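Local atomic coordinates of histone acetyltransferase, ELP3 family (Methanocaldococcus infernus, PDB entry 6IA8), a protein that forms 5-(carboxymethyl)uridine at the wobble position of tRNAs, using acetyl-CoA, S-adenosyl-L-methionine and a [4Fe-4S] cluster. Residues Ile385-Arg396 with Leu409-Ile420. Numbering follows the deposited sequence.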
ATOM      1  N   ILE A 385      12.971 -15.112 -16.192  1.00 27.98           N
ATOM      2  CA  ILE A 385      12.080 -15.252 -17.336  1.00 30.38           C
ATOM      3  C   ILE A 385      11.176 -14.032 -17.450  1.00 32.75           C
ATOM      4  O   ILE A 385      10.955 -13.290 -16.502  1.00 30.13           O
ATOM      5  CB  ILE A 385      11.236 -16.535 -17.240  1.00 28.62           C
ATOM      6  CG1 ILE A 385      10.332 -16.478 -15.998  1.00 29.68           C
ATOM      7  CG2 ILE A 385      12.129 -17.789 -17.196  1.00 34.71           C
ATOM      8  CD1 ILE A 385       9.317 -17.651 -15.911  1.00 32.60           C
ATOM      9  N   LEU A 386      10.606 -13.859 -18.623  1.00 28.57           N
ATOM     10  CA  LEU A 386       9.788 -12.708 -18.954  1.00 27.59           C
ATOM     11  C   LEU A 386       8.458 -13.199 -19.495  1.00 30.23           C
ATOM     12  O   LEU A 386       8.343 -14.342 -19.951  1.00 28.27           O
ATOM     13  CB  LEU A 386      10.463 -11.815 -20.010  1.00 34.13           C
ATOM     14  CG  LEU A 386      11.743 -11.103 -19.566  1.00 33.54           C
ATOM     15  CD1 LEU A 386      12.506 -10.600 -20.776  1.00 37.18           C
ATOM     16  CD2 LEU A 386      11.449  -9.959 -18.629  1.00 36.18           C
ATOM     17  N   PRO A 387       7.456 -12.337 -19.533  1.00 31.32           N
ATOM     18  CA  PRO A 387       6.136 -12.760 -20.025  1.00 30.44           C
ATOM     19  C   PRO A 387       6.183 -13.302 -21.444  1.00 35.26           C
ATOM     20  O   PRO A 387       6.900 -12.796 -22.302  1.00 34.30           O
ATOM     21  CB  PRO A 387       5.312 -11.479 -19.968  1.00 29.49           C
ATOM     22  CG  PRO A 387       5.936 -10.678 -18.858  1.00 32.09           C
ATOM     23  CD  PRO A 387       7.451 -10.979 -18.962  1.00 28.17           C
ATOM     24  N   ASP A 388       5.415 -14.351 -21.676  1.00 32.02           N
ATOM     25  CA  ASP A 388       5.280 -14.967 -22.991  1.00 31.56           C
ATOM     26  C   ASP A 388       4.082 -14.324 -23.683  1.00 40.32           C
ATOM     27  O   ASP A 388       2.941 -14.606 -23.301  1.00 37.26           O
ATOM     28  CB  ASP A 388       5.067 -16.469 -22.841  1.00 30.90           C
ATOM     29  CG  ASP A 388       4.888 -17.189 -24.176  1.00 45.10           C
ATOM     30  OD1 ASP A 388       4.695 -16.524 -25.222  1.00 45.12           O
ATOM     31  OD2 ASP A 388       4.943 -18.432 -24.140  1.00 44.71           O
ATOM     32  N   PRO A 389       4.277 -13.469 -24.682  1.00 42.31           N
ATOM     33  CA  PRO A 389       3.129 -12.740 -25.261  1.00 51.66           C
ATOM     34  C   PRO A 389       2.049 -13.634 -25.866  1.00 47.46           C
ATOM     35  O   PRO A 389       0.882 -13.220 -25.922  1.00 47.11           O
ATOM     36  CB  PRO A 389       3.780 -11.857 -26.334  1.00 54.23           C
ATOM     37  CG  PRO A 389       5.051 -12.553 -26.678  1.00 55.44           C
ATOM     38  CD  PRO A 389       5.525 -13.231 -25.415  1.00 49.24           C
ATOM     39  N   GLU A 390       2.378 -14.859 -26.275  1.00 45.75           N
ATOM     40  CA  GLU A 390       1.340 -15.766 -26.752  1.00 50.82           C
ATOM     41  C   GLU A 390       0.310 -16.097 -25.680  1.00 50.61           C
ATOM     42  O   GLU A 390      -0.751 -16.636 -26.009  1.00 46.91           O
ATOM     43  CB  GLU A 390       1.956 -17.070 -27.266  1.00 46.37           C
ATOM     44  CG  GLU A 390       2.710 -16.931 -28.583  1.00 51.70           C
ATOM     45  CD  GLU A 390       3.157 -18.274 -29.131  1.00 83.48           C
ATOM     46  OE1 GLU A 390       2.543 -19.305 -28.776  1.00 89.80           O
ATOM     47  OE2 GLU A 390       4.127 -18.303 -29.909  1.00102.98           O
ATOM     48  N   HIS A 391       0.591 -15.799 -24.411  1.00 37.45           N
ATOM     49  CA  HIS A 391      -0.288 -16.228 -23.333  1.00 37.86           C
ATOM     50  C   HIS A 391      -0.673 -15.076 -22.422  1.00 37.60           C
ATOM     51  O   HIS A 391      -1.087 -15.316 -21.301  1.00 35.90           O
ATOM     52  CB  HIS A 391       0.358 -17.352 -22.518  1.00 59.17           C
ATOM     53  CG  HIS A 391       0.633 -18.587 -23.320  1.00 68.25           C
ATOM     54  ND1 HIS A 391      -0.354 -19.488 -23.656  1.00 49.61           N
ATOM     55  CD2 HIS A 391       1.783 -19.073 -23.848  1.00 60.94           C
ATOM     56  CE1 HIS A 391       0.175 -20.475 -24.359  1.00 47.96           C
ATOM     57  NE2 HIS A 391       1.469 -20.246 -24.492  1.00 53.43           N
ATOM     58  N   ILE A 392      -0.556 -13.842 -22.876  1.00 33.38           N
ATOM     59  CA  ILE A 392      -0.968 -12.701 -22.071  1.00 32.17           C
ATOM     60  C   ILE A 392      -2.461 -12.496 -22.295  1.00 37.78           C
ATOM     61  O   ILE A 392      -2.928 -12.359 -23.430  1.00 35.90           O
ATOM     62  CB  ILE A 392      -0.176 -11.440 -22.450  1.00 38.96           C
ATOM     63  CG1 ILE A 392       1.299 -11.611 -22.111  1.00 36.41           C
ATOM     64  CG2 ILE A 392      -0.730 -10.205 -21.732  1.00 44.00           C
ATOM     65  CD1 ILE A 392       2.179 -10.464 -22.558  1.00 38.23           C
ATOM     66  N   LYS A 393      -3.212 -12.463 -21.219  1.00 33.42           N
ATOM     67  CA  LYS A 393      -4.656 -12.311 -21.284  1.00 39.12           C
ATOM     68  C   LYS A 393      -5.103 -11.264 -20.282  1.00 39.59           C
ATOM     69  O   LYS A 393      -4.410 -11.010 -19.296  1.00 31.51           O
ATOM     70  CB  LYS A 393      -5.374 -13.619 -20.955  1.00 39.18           C
ATOM     71  CG  LYS A 393      -5.045 -14.758 -21.904  1.00 61.67           C
ATOM     72  CD  LYS A 393      -6.022 -15.915 -21.743  1.00 71.22           C
ATOM     73  CE  LYS A 393      -5.578 -17.132 -22.565  1.00122.38           C
ATOM     74  NZ  LYS A 393      -5.136 -16.773 -23.947  1.00120.04           N
ATOM     75  N   LEU A 394      -6.273 -10.667 -20.543  1.00 32.43           N
ATOM     76  CA  LEU A 394      -6.950  -9.818 -19.564  1.00 39.87           C
ATOM     77  C   LEU A 394      -7.774 -10.716 -18.655  1.00 46.31           C
ATOM     78  O   LEU A 394      -8.638 -11.434 -19.137  1.00 42.00           O
ATOM     79  CB  LEU A 394      -7.854  -8.793 -20.249  1.00 41.53           C
ATOM     80  CG  LEU A 394      -8.060  -7.473 -19.483  1.00 50.75           C
ATOM     81  CD1 LEU A 394      -8.819  -6.463 -20.356  1.00 63.07           C
ATOM     82  CD2 LEU A 394      -8.772  -7.682 -18.183  1.00 46.76           C
ATOM     83  N   VAL A 395      -7.482 -10.717 -17.364  1.00 33.31           N
ATOM     84  CA  VAL A 395      -8.093 -11.630 -16.396  1.00 29.85           C
ATOM     85  C   VAL A 395      -8.923 -10.812 -15.417  1.00 31.42           C
ATOM     86  O   VAL A 395      -8.632  -9.646 -15.159  1.00 32.30           O
ATOM     87  CB  VAL A 395      -7.019 -12.441 -15.632  1.00 35.82           C
ATOM     88  CG1 VAL A 395      -7.660 -13.320 -14.572  1.00 37.98           C
ATOM     89  CG2 VAL A 395      -6.197 -13.293 -16.612  1.00 43.47           C
ATOM     90  N   ARG A 396      -9.981 -11.412 -14.892  1.00 30.33           N
ATOM     91  CA  ARG A 396     -10.846 -10.714 -13.953  1.00 31.15           C
ATOM     92  C   ARG A 396     -11.134 -11.606 -12.763  1.00 34.57           C
ATOM     93  O   ARG A 396     -11.410 -12.787 -12.935  1.00 31.06           O
ATOM     94  CB  ARG A 396     -12.181 -10.307 -14.601  1.00 32.44           C
ATOM     95  CG  ARG A 396     -13.206  -9.761 -13.620  1.00 33.69           C
ATOM     96  CD  ARG A 396     -14.432  -9.270 -14.370  1.00 36.62           C
ATOM     97  NE  ARG A 396     -15.542  -8.957 -13.461  1.00 34.79           N
ATOM     98  CZ  ARG A 396     -16.743  -8.567 -13.863  1.00 42.50           C
ATOM     99  NH1 ARG A 396     -16.974  -8.430 -15.159  1.00 33.37           N
ATOM    100  NH2 ARG A 396     -17.694  -8.316 -12.975  1.00 34.60           N
ATOM    101  N   LEU A 409      -8.984  -6.448 -12.068  1.00 28.27           N
ATOM    102  CA  LEU A 409      -8.658  -6.682 -13.469  1.00 25.78           C
ATOM    103  C   LEU A 409      -7.150  -6.719 -13.630  1.00 30.81           C
ATOM    104  O   LEU A 409      -6.453  -5.885 -13.061  1.00 27.13           O
ATOM    105  CB  LEU A 409      -9.218  -5.564 -14.351  1.00 27.55           C
ATOM    106  CG  LEU A 409     -10.733  -5.362 -14.373  1.00 32.43           C
ATOM    107  CD1 LEU A 409     -11.047  -4.114 -15.230  1.00 33.54           C
ATOM    108  CD2 LEU A 409     -11.470  -6.602 -14.940  1.00 37.68           C
ATOM    109  N   SER A 410      -6.640  -7.637 -14.447  1.00 27.41           N
ATOM    110  CA  SER A 410      -5.195  -7.713 -14.609  1.00 26.56           C
ATOM    111  C   SER A 410      -4.840  -8.205 -16.004  1.00 28.27           C
ATOM    112  O   SER A 410      -5.629  -8.878 -16.667  1.00 33.58           O
ATOM    113  CB  SER A 410      -4.570  -8.618 -13.533  1.00 29.54           C
ATOM    114  OG  SER A 410      -5.094  -9.925 -13.653  1.00 31.43           O
ATOM    115  N   PHE A 411      -3.661  -7.804 -16.461  1.00 27.72           N
ATOM    116  CA  PHE A 411      -3.015  -8.432 -17.605  1.00 28.34           C
ATOM    117  C   PHE A 411      -1.964  -9.372 -17.044  1.00 31.81           C
ATOM    118  O   PHE A 411      -1.155  -8.968 -16.201  1.00 29.66           O
ATOM    119  CB  PHE A 411      -2.388  -7.405 -18.550  1.00 28.34           C
ATOM    120  CG  PHE A 411      -3.362  -6.871 -19.543  1.00 30.99           C
ATOM    121  CD1 PHE A 411      -3.749  -7.656 -20.643  1.00 36.44           C
ATOM    122  CD2 PHE A 411      -3.939  -5.633 -19.371  1.00 27.18           C
ATOM    123  CE1 PHE A 411      -4.695  -7.184 -21.558  1.00 38.92           C
ATOM    124  CE2 PHE A 411      -4.883  -5.155 -20.294  1.00 33.27           C
ATOM    125  CZ  PHE A 411      -5.270  -5.927 -21.370  1.00 34.99           C
ATOM    126  N   GLU A 412      -1.948 -10.607 -17.532  1.00 31.33           N
ATOM    127  CA  GLU A 412      -1.146 -11.658 -16.930  1.00 34.53           C
ATOM    128  C   GLU A 412      -0.782 -12.664 -18.000  1.00 32.78           C
ATOM    129  O   GLU A 412      -1.624 -12.992 -18.832  1.00 30.28           O
ATOM    130  CB  GLU A 412      -1.938 -12.348 -15.813  1.00 38.71           C
ATOM    131  CG  GLU A 412      -1.262 -13.535 -15.174  1.00 99.60           C
ATOM    132  CD  GLU A 412      -2.167 -14.264 -14.191  1.00102.31           C
ATOM    133  OE1 GLU A 412      -3.072 -13.616 -13.617  1.00 78.11           O
ATOM    134  OE2 GLU A 412      -1.979 -15.489 -14.005  1.00 88.09           O
ATOM    135  N   ASP A 413       0.474 -13.118 -17.984  1.00 29.18           N
ATOM    136  CA  ASP A 413       0.913 -14.314 -18.701  1.00 29.95           C
ATOM    137  C   ASP A 413       0.352 -15.486 -17.910  1.00 36.68           C
ATOM    138  O   ASP A 413       0.859 -15.824 -16.837  1.00 34.42           O
ATOM    139  CB  ASP A 413       2.438 -14.337 -18.786  1.00 35.78           C
ATOM    140  CG  ASP A 413       2.990 -15.645 -19.313  1.00 33.06           C
ATOM    141  OD1 ASP A 413       2.221 -16.636 -19.430  1.00 36.53           O
ATOM    142  OD2 ASP A 413       4.204 -15.686 -19.628  1.00 37.58           O
ATOM    143  N   VAL A 414      -0.710 -16.116 -18.426  1.00 35.86           N
ATOM    144  CA  VAL A 414      -1.408 -17.128 -17.641  1.00 36.16           C
ATOM    145  C   VAL A 414      -0.753 -18.487 -17.760  1.00 42.23           C
ATOM    146  O   VAL A 414      -1.130 -19.401 -17.020  1.00 40.38           O
ATOM    147  CB  VAL A 414      -2.886 -17.266 -18.052  1.00 41.31           C
ATOM    148  CG1 VAL A 414      -3.612 -15.952 -17.896  1.00 39.40           C
ATOM    149  CG2 VAL A 414      -2.986 -17.777 -19.496  1.00 36.80           C
ATOM    150  N   LYS A 415       0.199 -18.651 -18.684  1.00 31.56           N
ATOM    151  CA  LYS A 415       1.005 -19.866 -18.710  1.00 34.89           C
ATOM    152  C   LYS A 415       2.047 -19.856 -17.597  1.00 40.67           C
ATOM    153  O   LYS A 415       2.204 -20.843 -16.870  1.00 39.89           O
ATOM    154  CB  LYS A 415       1.680 -20.018 -20.077  1.00 36.70           C
ATOM    155  CG  LYS A 415       2.668 -21.170 -20.180  1.00 35.37           C
ATOM    156  CD  LYS A 415       3.194 -21.311 -21.609  1.00 39.00           C
ATOM    157  CE  LYS A 415       4.239 -22.454 -21.754  1.00 55.80           C
ATOM    158  NZ  LYS A 415       5.421 -22.285 -20.868  1.00 77.04           N
ATOM    159  N   ASN A 416       2.802 -18.771 -17.479  1.00 39.19           N
ATOM    160  CA  ASN A 416       3.880 -18.684 -16.497  1.00 33.48           C
ATOM    161  C   ASN A 416       3.480 -17.964 -15.229  1.00 34.97           C
ATOM    162  O   ASN A 416       4.307 -17.836 -14.323  1.00 35.16           O
ATOM    163  CB  ASN A 416       5.093 -17.988 -17.120  1.00 33.64           C
ATOM    164  CG  ASN A 416       5.593 -18.738 -18.353  1.00 41.04           C
ATOM    165  OD1 ASN A 416       6.031 -19.887 -18.246  1.00 42.94           O
ATOM    166  ND2 ASN A 416       5.517 -18.111 -19.515  1.00 35.31           N
ATOM    167  N   ASP A 417       2.256 -17.458 -15.174  1.00 30.89           N
ATOM    168  CA  ASP A 417       1.710 -16.743 -14.014  1.00 35.12           C
ATOM    169  C   ASP A 417       2.540 -15.510 -13.672  1.00 39.93           C
ATOM    170  O   ASP A 417       3.046 -15.379 -12.565  1.00 37.68           O
ATOM    171  CB  ASP A 417       1.616 -17.666 -12.798  1.00 50.74           C
ATOM    172  CG  ASP A 417       0.715 -18.860 -13.046  1.00 97.82           C
ATOM    173  OD1 ASP A 417      -0.273 -18.717 -13.793  1.00 98.93           O
ATOM    174  OD2 ASP A 417       0.995 -19.943 -12.495  1.00133.52           O
ATOM    175  N   ILE A 418       2.649 -14.597 -14.636  1.00 32.10           N
ATOM    176  CA  ILE A 418       3.412 -13.359 -14.481  1.00 29.34           C
ATOM    177  C   ILE A 418       2.469 -12.177 -14.670  1.00 33.81           C
ATOM    178  O   ILE A 418       1.778 -12.088 -15.689  1.00 32.19           O
ATOM    179  CB  ILE A 418       4.581 -13.271 -15.478  1.00 30.33           C
ATOM    180  CG1 ILE A 418       5.484 -14.496 -15.372  1.00 27.86           C
ATOM    181  CG2 ILE A 418       5.361 -11.958 -15.221  1.00 37.27           C
ATOM    182  CD1 ILE A 418       6.680 -14.497 -16.298  1.00 29.35           C
ATOM    183  N   LEU A 419       2.438 -11.279 -13.687  1.00 29.39           N
ATOM    184  CA  LEU A 419       1.481 -10.181 -13.630  1.00 31.25           C
ATOM    185  C   LEU A 419       2.139  -8.943 -14.213  1.00 32.06           C
ATOM    186  O   LEU A 419       3.225  -8.550 -13.769  1.00 30.51           O
ATOM    187  CB  LEU A 419       1.050  -9.935 -12.181  1.00 30.82           C
ATOM    188  CG  LEU A 419       0.151  -8.731 -11.913  1.00 36.17           C
ATOM    189  CD1 LEU A 419      -1.200  -8.901 -12.513  1.00 31.39           C
ATOM    190  CD2 LEU A 419       0.071  -8.494 -10.389  1.00 31.68           C
ATOM    191  N   ILE A 420       1.467  -8.324 -15.185  1.00 28.06           N
ATOM    192  CA  ILE A 420       2.002  -7.195 -15.930  1.00 26.16           C
ATOM    193  C   ILE A 420       1.393  -5.874 -15.479  1.00 30.58           C
ATOM    194  O   ILE A 420       2.068  -4.838 -15.503  1.00 30.50           O
ATOM    195  CB  ILE A 420       1.777  -7.418 -17.444  1.00 31.32           C
ATOM    196  CG1 ILE A 420       2.658  -8.592 -17.913  1.00 37.78           C
ATOM    197  CG2 ILE A 420       2.078  -6.172 -18.200  1.00 38.18           C
ATOM    198  CD1 ILE A 420       2.176  -9.229 -19.209  1.00 49.54           C
TER
HETATM  199  O   HOH W   1      -7.552 -10.456 -12.382  1.00 29.86           O
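The carboxylate of Asp413, at the end of its strand in the antiparallel hairpin that edges the mixed sheet of the GNAT acetyltransferase domain, joins the next hairpin turn, closed by a G1 beta bulge, to the loop that leads into the neighbouring strand. Its OD2 accepts from Asp388 N at 2.7 Å and from Asn416 ND2 at 2.8 Å, the two donors arriving from opposite faces of the carboxylate plane, while OD1 takes Asn416 N and closes an Asx motif. CG anti to the backbone N (chi1 171°) brings the carboxylate toward the Asp388 backbone. A leucine in its place would probably leave Asp388 N and both Asn416 donors without their carboxylate acceptor, freeing the Asn416 side chain to turn.

The hairpin illustrates how main-chain pairing is supplemented at a strand end by a side-chain carboxylate that takes main-chain and side-chain N-H groups. Lys393 with Glu412 and Val395 with Ser410 are hydrogen-bonded pairs, and Val414 N extends the ladder to His391 O. On the face carrying Ile392, Leu394 and Phe411, Leu394 CG sits over the Phe411 ring, 4.0 Å from its centroid; that ring also meets Tyr469, which probably binds acetyl-CoA. Ile420 CD1 touches both Pro387 CB and Ile392 CD1, the latter 3.6 Å away, next to Trp464. Beyond the strand end, the aliphatic chain of Lys415 lies across one face of the His391 imidazole, its CD 3.5 Å from His391 NE2. On the other face of the sheet, one water lies 2.8 Å from Ser410 OG and donates a weak bond to Val395 O.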